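Local coordinates for protein YCGM (PDB 1NR9) that is of unknown function but belongs to the fumarylacetoacetate hydrolase family as a putative isomerase and forms a dimer that binds magnesium, at residues 108-111 / 112-116; 172-175 / 176-180. All blocks are in the same frame, centred on the assembly; numbering follows the deposited sequence.

Contact 1: residues 108-111 / 112-116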
ATOM      1  N   ASP A 108      -2.077 -11.581  15.480  1.00 37.09           N
ATOM      2  CA  ASP A 108      -0.916 -12.416  15.771  1.00 35.73           C
ATOM      3  C   ASP A 108       0.285 -11.955  14.931  1.00 32.86           C
ATOM      4  O   ASP A 108       1.361 -11.661  15.460  1.00 29.48           O
ATOM      5  CB  ASP A 108      -1.250 -13.881  15.475  1.00 40.36           C
ATOM      6  CG  ASP A 108      -2.246 -14.460  16.468  1.00 41.39           C
ATOM      7  OD1 ASP A 108      -3.043 -13.675  17.021  1.00 41.48           O
ATOM      8  OD2 ASP A 108      -2.241 -15.695  16.689  1.00 43.61           O
ATOM      9  N   VAL A 109       0.073 -11.874  13.621  1.00 29.58           N
ATOM     10  CA  VAL A 109       1.102 -11.447  12.685  1.00 26.06           C
ATOM     11  C   VAL A 109       1.628 -10.048  12.969  1.00 28.15           C
ATOM     12  O   VAL A 109       2.830  -9.791  12.848  1.00 26.82           O
ATOM     13  CB  VAL A 109       0.570 -11.445  11.255  1.00 24.84           C
ATOM     14  CG1 VAL A 109       1.629 -10.882  10.319  1.00 22.95           C
ATOM     15  CG2 VAL A 109       0.147 -12.856  10.849  1.00 18.86           C
ATOM     16  N   GLN A 110       0.722  -9.145  13.330  1.00 27.32           N
ATOM     17  CA  GLN A 110       1.100  -7.770  13.625  1.00 27.30           C
ATOM     18  C   GLN A 110       2.034  -7.714  14.823  1.00 30.36           C
ATOM     19  O   GLN A 110       3.031  -6.987  14.809  1.00 30.92           O
ATOM     20  CB  GLN A 110      -0.131  -6.930  13.924  1.00 24.55           C
ATOM     21  CG  GLN A 110       0.011  -5.498  13.471  1.00 23.59           C
ATOM     22  CD  GLN A 110      -0.844  -4.557  14.267  1.00 23.75           C
ATOM     23  OE1 GLN A 110      -1.987  -4.868  14.594  1.00 25.37           O
ATOM     24  NE2 GLN A 110      -0.300  -3.385  14.583  1.00 26.60           N
ATOM     25  N   GLY A 111       1.693  -8.471  15.866  1.00 31.19           N
ATOM     26  CA  GLY A 111       2.520  -8.505  17.060  1.00 31.47           C
ATOM     27  C   GLY A 111       3.941  -8.881  16.675  1.00 32.34           C
ATOM     28  O   GLY A 111       4.901  -8.253  17.112  1.00 31.88           O
ATOM     29  N   LYS A 112       4.086  -9.907  15.845  1.00 34.17           N
ATOM     30  CA  LYS A 112       5.410 -10.314  15.428  1.00 35.16           C
ATOM     31  C   LYS A 112       6.073  -9.141  14.703  1.00 35.98           C
ATOM     32  O   LYS A 112       7.250  -8.853  14.928  1.00 37.78           O
ATOM     33  CB  LYS A 112       5.319 -11.539  14.527  1.00 35.32           C
ATOM     34  CG  LYS A 112       4.659 -12.729  15.202  1.00 42.16           C
ATOM     35  CD  LYS A 112       4.653 -13.955  14.293  1.00 47.51           C
ATOM     36  CE  LYS A 112       3.970 -15.146  14.949  1.00 49.73           C
ATOM     37  NZ  LYS A 112       3.911 -16.319  14.029  1.00 51.70           N
HETATM   38  N   MSE A 113       5.305  -8.449  13.859  1.00 35.14           N
HETATM   39  CA  MSE A 113       5.819  -7.300  13.112  1.00 32.76           C
HETATM   40  C   MSE A 113       6.283  -6.172  14.044  1.00 31.78           C
HETATM   41  O   MSE A 113       7.417  -5.708  13.935  1.00 33.21           O
HETATM   42  CB  MSE A 113       4.752  -6.770  12.139  1.00 33.72           C
HETATM   43  CG  MSE A 113       4.238  -7.794  11.111  1.00 33.71           C
HETATM   44 SE   MSE A 113       5.520  -8.495   9.784  0.87 33.69          SE
HETATM   45  CE  MSE A 113       6.059 -10.127  10.696  1.00 34.61           C
ATOM     46  N   LYS A 114       5.422  -5.727  14.960  1.00 30.05           N
ATOM     47  CA  LYS A 114       5.809  -4.660  15.891  1.00 29.97           C
ATOM     48  C   LYS A 114       7.091  -5.016  16.653  1.00 29.59           C
ATOM     49  O   LYS A 114       8.066  -4.263  16.634  1.00 30.79           O
ATOM     50  CB  LYS A 114       4.700  -4.385  16.906  1.00 27.70           C
ATOM     51  CG  LYS A 114       3.511  -3.606  16.387  1.00 28.32           C
ATOM     52  CD  LYS A 114       2.492  -3.433  17.508  1.00 29.80           C
ATOM     53  CE  LYS A 114       1.185  -2.860  16.997  1.00 33.90           C
ATOM     54  NZ  LYS A 114       0.086  -2.922  18.012  1.00 36.61           N
ATOM     55  N   LYS A 115       7.085  -6.158  17.333  1.00 29.59           N
ATOM     56  CA  LYS A 115       8.260  -6.581  18.086  1.00 31.88           C
ATOM     57  C   LYS A 115       9.501  -6.570  17.191  1.00 29.70           C
ATOM     58  O   LYS A 115      10.621  -6.371  17.671  1.00 29.45           O
ATOM     59  CB  LYS A 115       8.055  -7.983  18.666  1.00 35.07           C
ATOM     60  CG  LYS A 115       7.217  -8.029  19.935  1.00 46.83           C
ATOM     61  CD  LYS A 115       5.808  -7.487  19.716  1.00 57.03           C
ATOM     62  CE  LYS A 115       4.916  -7.726  20.929  1.00 63.07           C
ATOM     63  NZ  LYS A 115       3.490  -7.404  20.640  1.00 66.07           N
ATOM     64  N   ALA A 116       9.292  -6.767  15.890  1.00 26.42           N
ATOM     65  CA  ALA A 116      10.394  -6.799  14.936  1.00 24.88           C
ATOM     66  C   ALA A 116      10.630  -5.477  14.207  1.00 24.71           C
ATOM     67  O   ALA A 116      11.621  -5.335  13.483  1.00 20.75           O
ATOM     68  CB  ALA A 116      10.164  -7.905  13.927  1.00 23.75           C
TER
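Val109 sends CG1 anti to its backbone N (chi1 175°), while Met113, a selenomethionine, keeps CG beside its own backbone N and bends again at chi2 (-64°). The two side chains therefore lie alongside each other, pointing the same way, and the CG1 of Val109 is 4.1 Å from the CG of Met113. One such approach makes this a modest apolar contact, one helical turn long. Val109 is further covered by Lys122 and Ala123 of helix 121-124, and Met113 packs on Gln118.

Lys114 N donates to Gln110 O at 2.7 Å with an N-H...O angle of 168°, and Met113 N reaches Val109 O at 3.0 Å. Lys112 N to Asp108 O is longer, at 3.3 Å.

Asp108 and Lys112 have opposite charges, but OD2 of Asp108 and NZ of Lys112 remain 6.7 Å apart, too far for a salt bridge; the carboxylate instead bonds through OD1 to Ser68. Gln110 is the buried residue here, packed against Thr105, Trp120 and Ala123. Successive i to i+4 bonds of this kind define an alpha-helix, here helix 107-116 at the surface of a fumarylacetoacetate hydrolase-type fold.

Contact 2: residues 172-175 / 176-180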
ATOM      1  N   VAL A 172     -11.048  16.142   9.135  1.00 32.31           N
ATOM      2  CA  VAL A 172     -10.319  16.975   8.178  1.00 33.67           C
ATOM      3  C   VAL A 172      -8.845  17.195   8.566  1.00 33.89           C
ATOM      4  O   VAL A 172      -7.982  17.284   7.693  1.00 34.58           O
ATOM      5  CB  VAL A 172     -10.998  18.357   7.924  1.00 33.64           C
ATOM      6  CG1 VAL A 172     -12.498  18.193   7.773  1.00 32.64           C
ATOM      7  CG2 VAL A 172     -10.647  19.326   9.015  1.00 37.44           C
ATOM      8  N   PRO A 173      -8.530  17.285   9.872  1.00 33.46           N
ATOM      9  CA  PRO A 173      -7.115  17.491  10.211  1.00 32.89           C
ATOM     10  C   PRO A 173      -6.280  16.274   9.816  1.00 33.27           C
ATOM     11  O   PRO A 173      -5.216  16.404   9.204  1.00 31.81           O
ATOM     12  CB  PRO A 173      -7.138  17.687  11.732  1.00 30.94           C
ATOM     13  CG  PRO A 173      -8.500  18.232  11.993  1.00 33.81           C
ATOM     14  CD  PRO A 173      -9.374  17.400  11.073  1.00 34.27           C
ATOM     15  N   LEU A 174      -6.772  15.092  10.185  1.00 33.30           N
ATOM     16  CA  LEU A 174      -6.082  13.842   9.887  1.00 30.11           C
ATOM     17  C   LEU A 174      -5.825  13.725   8.387  1.00 29.18           C
ATOM     18  O   LEU A 174      -4.688  13.500   7.969  1.00 29.11           O
ATOM     19  CB  LEU A 174      -6.909  12.650  10.385  1.00 28.72           C
ATOM     20  CG  LEU A 174      -6.316  11.237  10.296  1.00 27.49           C
ATOM     21  CD1 LEU A 174      -4.971  11.171  11.018  1.00 25.26           C
ATOM     22  CD2 LEU A 174      -7.301  10.251  10.906  1.00 23.31           C
ATOM     23  N   ILE A 175      -6.876  13.885   7.580  1.00 25.74           N
ATOM     24  CA  ILE A 175      -6.724  13.807   6.127  1.00 24.16           C
ATOM     25  C   ILE A 175      -5.692  14.824   5.660  1.00 24.65           C
ATOM     26  O   ILE A 175      -4.850  14.524   4.813  1.00 26.73           O
ATOM     27  CB  ILE A 175      -8.060  14.069   5.399  1.00 23.62           C
ATOM     28  CG1 ILE A 175      -8.986  12.869   5.592  1.00 23.54           C
ATOM     29  CG2 ILE A 175      -7.824  14.324   3.916  1.00 19.97           C
ATOM     30  CD1 ILE A 175     -10.357  13.039   4.960  1.00 26.08           C
ATOM     31  N   ALA A 176      -5.762  16.030   6.208  1.00 24.30           N
ATOM     32  CA  ALA A 176      -4.812  17.071   5.849  1.00 23.49           C
ATOM     33  C   ALA A 176      -3.411  16.575   6.176  1.00 20.50           C
ATOM     34  O   ALA A 176      -2.507  16.724   5.373  1.00 22.61           O
ATOM     35  CB  ALA A 176      -5.112  18.348   6.618  1.00 22.84           C
ATOM     36  N   TYR A 177      -3.243  15.980   7.355  1.00 19.55           N
ATOM     37  CA  TYR A 177      -1.948  15.432   7.789  1.00 20.35           C
ATOM     38  C   TYR A 177      -1.481  14.297   6.854  1.00 20.85           C
ATOM     39  O   TYR A 177      -0.318  14.254   6.435  1.00 18.18           O
ATOM     40  CB  TYR A 177      -2.066  14.901   9.222  1.00 21.59           C
ATOM     41  CG  TYR A 177      -0.826  14.205   9.716  1.00 22.78           C
ATOM     42  CD1 TYR A 177       0.334  14.922   9.995  1.00 21.19           C
ATOM     43  CD2 TYR A 177      -0.798  12.818   9.862  1.00 24.13           C
ATOM     44  CE1 TYR A 177       1.495  14.280  10.403  1.00 22.26           C
ATOM     45  CE2 TYR A 177       0.357  12.165  10.263  1.00 27.64           C
ATOM     46  CZ  TYR A 177       1.503  12.906  10.530  1.00 26.79           C
ATOM     47  OH  TYR A 177       2.657  12.258  10.897  1.00 29.52           O
HETATM   48  N   MSE A 178      -2.399  13.385   6.525  1.00 20.97           N
HETATM   49  CA  MSE A 178      -2.087  12.276   5.631  1.00 21.54           C
HETATM   50  C   MSE A 178      -1.498  12.769   4.322  1.00 21.71           C
HETATM   51  O   MSE A 178      -0.464  12.277   3.882  1.00 20.89           O
HETATM   52  CB  MSE A 178      -3.343  11.456   5.328  1.00 20.48           C
HETATM   53  CG  MSE A 178      -3.868  10.679   6.526  1.00 22.79           C
HETATM   54 SE   MSE A 178      -5.571   9.790   6.233  0.95 25.58          SE
HETATM   55  CE  MSE A 178      -5.312   8.350   7.516  1.00 16.19           C
ATOM     56  N   SER A 179      -2.159  13.740   3.699  1.00 24.10           N
ATOM     57  CA  SER A 179      -1.697  14.265   2.421  1.00 27.13           C
ATOM     58  C   SER A 179      -0.244  14.700   2.439  1.00 29.32           C
ATOM     59  O   SER A 179       0.367  14.855   1.382  1.00 29.00           O
ATOM     60  CB  SER A 179      -2.581  15.428   1.961  1.00 27.15           C
ATOM     61  OG  SER A 179      -2.558  16.495   2.885  1.00 29.23           O
ATOM     62  N   LYS A 180       0.314  14.891   3.631  1.00 32.60           N
ATOM     63  CA  LYS A 180       1.709  15.304   3.739  1.00 33.73           C
ATOM     64  C   LYS A 180       2.685  14.245   3.230  1.00 32.10           C
ATOM     65  O   LYS A 180       3.721  14.577   2.658  1.00 35.10           O
ATOM     66  CB  LYS A 180       2.054  15.654   5.181  1.00 36.94           C
ATOM     67  CG  LYS A 180       1.830  17.110   5.542  1.00 45.60           C
ATOM     68  CD  LYS A 180       2.286  17.371   6.974  1.00 53.38           C
ATOM     69  CE  LYS A 180       3.756  16.989   7.171  1.00 58.68           C
ATOM     70  NZ  LYS A 180       4.176  16.908   8.609  1.00 59.51           N
TER
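Leu174 and Met178, a selenomethionine, meet on the buried side of helix 171-178, with CG of Leu174 4.1 Å from the terminal CE of Met178. The Leu174 side chain leaves with CG anti to the backbone N (chi1 -174°), whereas Met178 runs out extended beyond CG (chi2 173°), and the two pass at a slant. This is the tight part of the contact: Leu174 also rests on Val24 and Met178 on Val22, both in strand 21-24, while Ile175 and Met178 share Val190 of strand 189-191. Ile175 reaches across to Val91 of helix 88-94 as well.

The more open side carries Val172, Pro173, Ala176 and Tyr177, all partly exposed. Val172 and Pro173 touch Glu88, and Val172 also Val91, of helix 88-94. Backbone i to i+4 bonds run along both sides: Met178 N to Leu174 O at 2.7 Å on the tight one, Ala176 N to Val172 O at 3.0 Å and Tyr177 N to Pro173 O at 2.7 Å on the other. What sets the tight side apart is the Leu174-Met178 approach and its partners in the sheet. The Tyr177 ring leads away from the preceding turn; its OH bonds to Glu42 and to Lys122 of the second subunit, and its ring stands edge-to-face with Phe181.

Farther along the chain, Ser179 N donates to Ile175 O with an N-H...O angle of 168°. Ser179 OG bonds to Ala176 O and to Ala86 N, and the Ser179 backbone bonds with Gln85. The arrangement is that of a short alpha-helix laid against strands 21-24 and 189-191 of the mixed beta-sheet, its more open flank at helix 88-94 and the dimer interface.

Contacts 1 and 2 are separate helical turns that do not touch: their centres are 27 Å apart and their nearest atoms about 15 Å. Contact 1 closes before contact 2 opens along the chain. The side chain of Gln110 comes within about 7 Å of the magnesium ion held by Glu72 and Asp103, while that of Met178 stays about 10 Å away, in more remote surroundings; neither distance allows direct coordination. A second relation runs through the dimer. Lys122, which packs on Val109 within one chain, is in the other subunit the residue that bonds Tyr177 OH, so helix 121-124 borders contact 1 and, across the interface, contact 2.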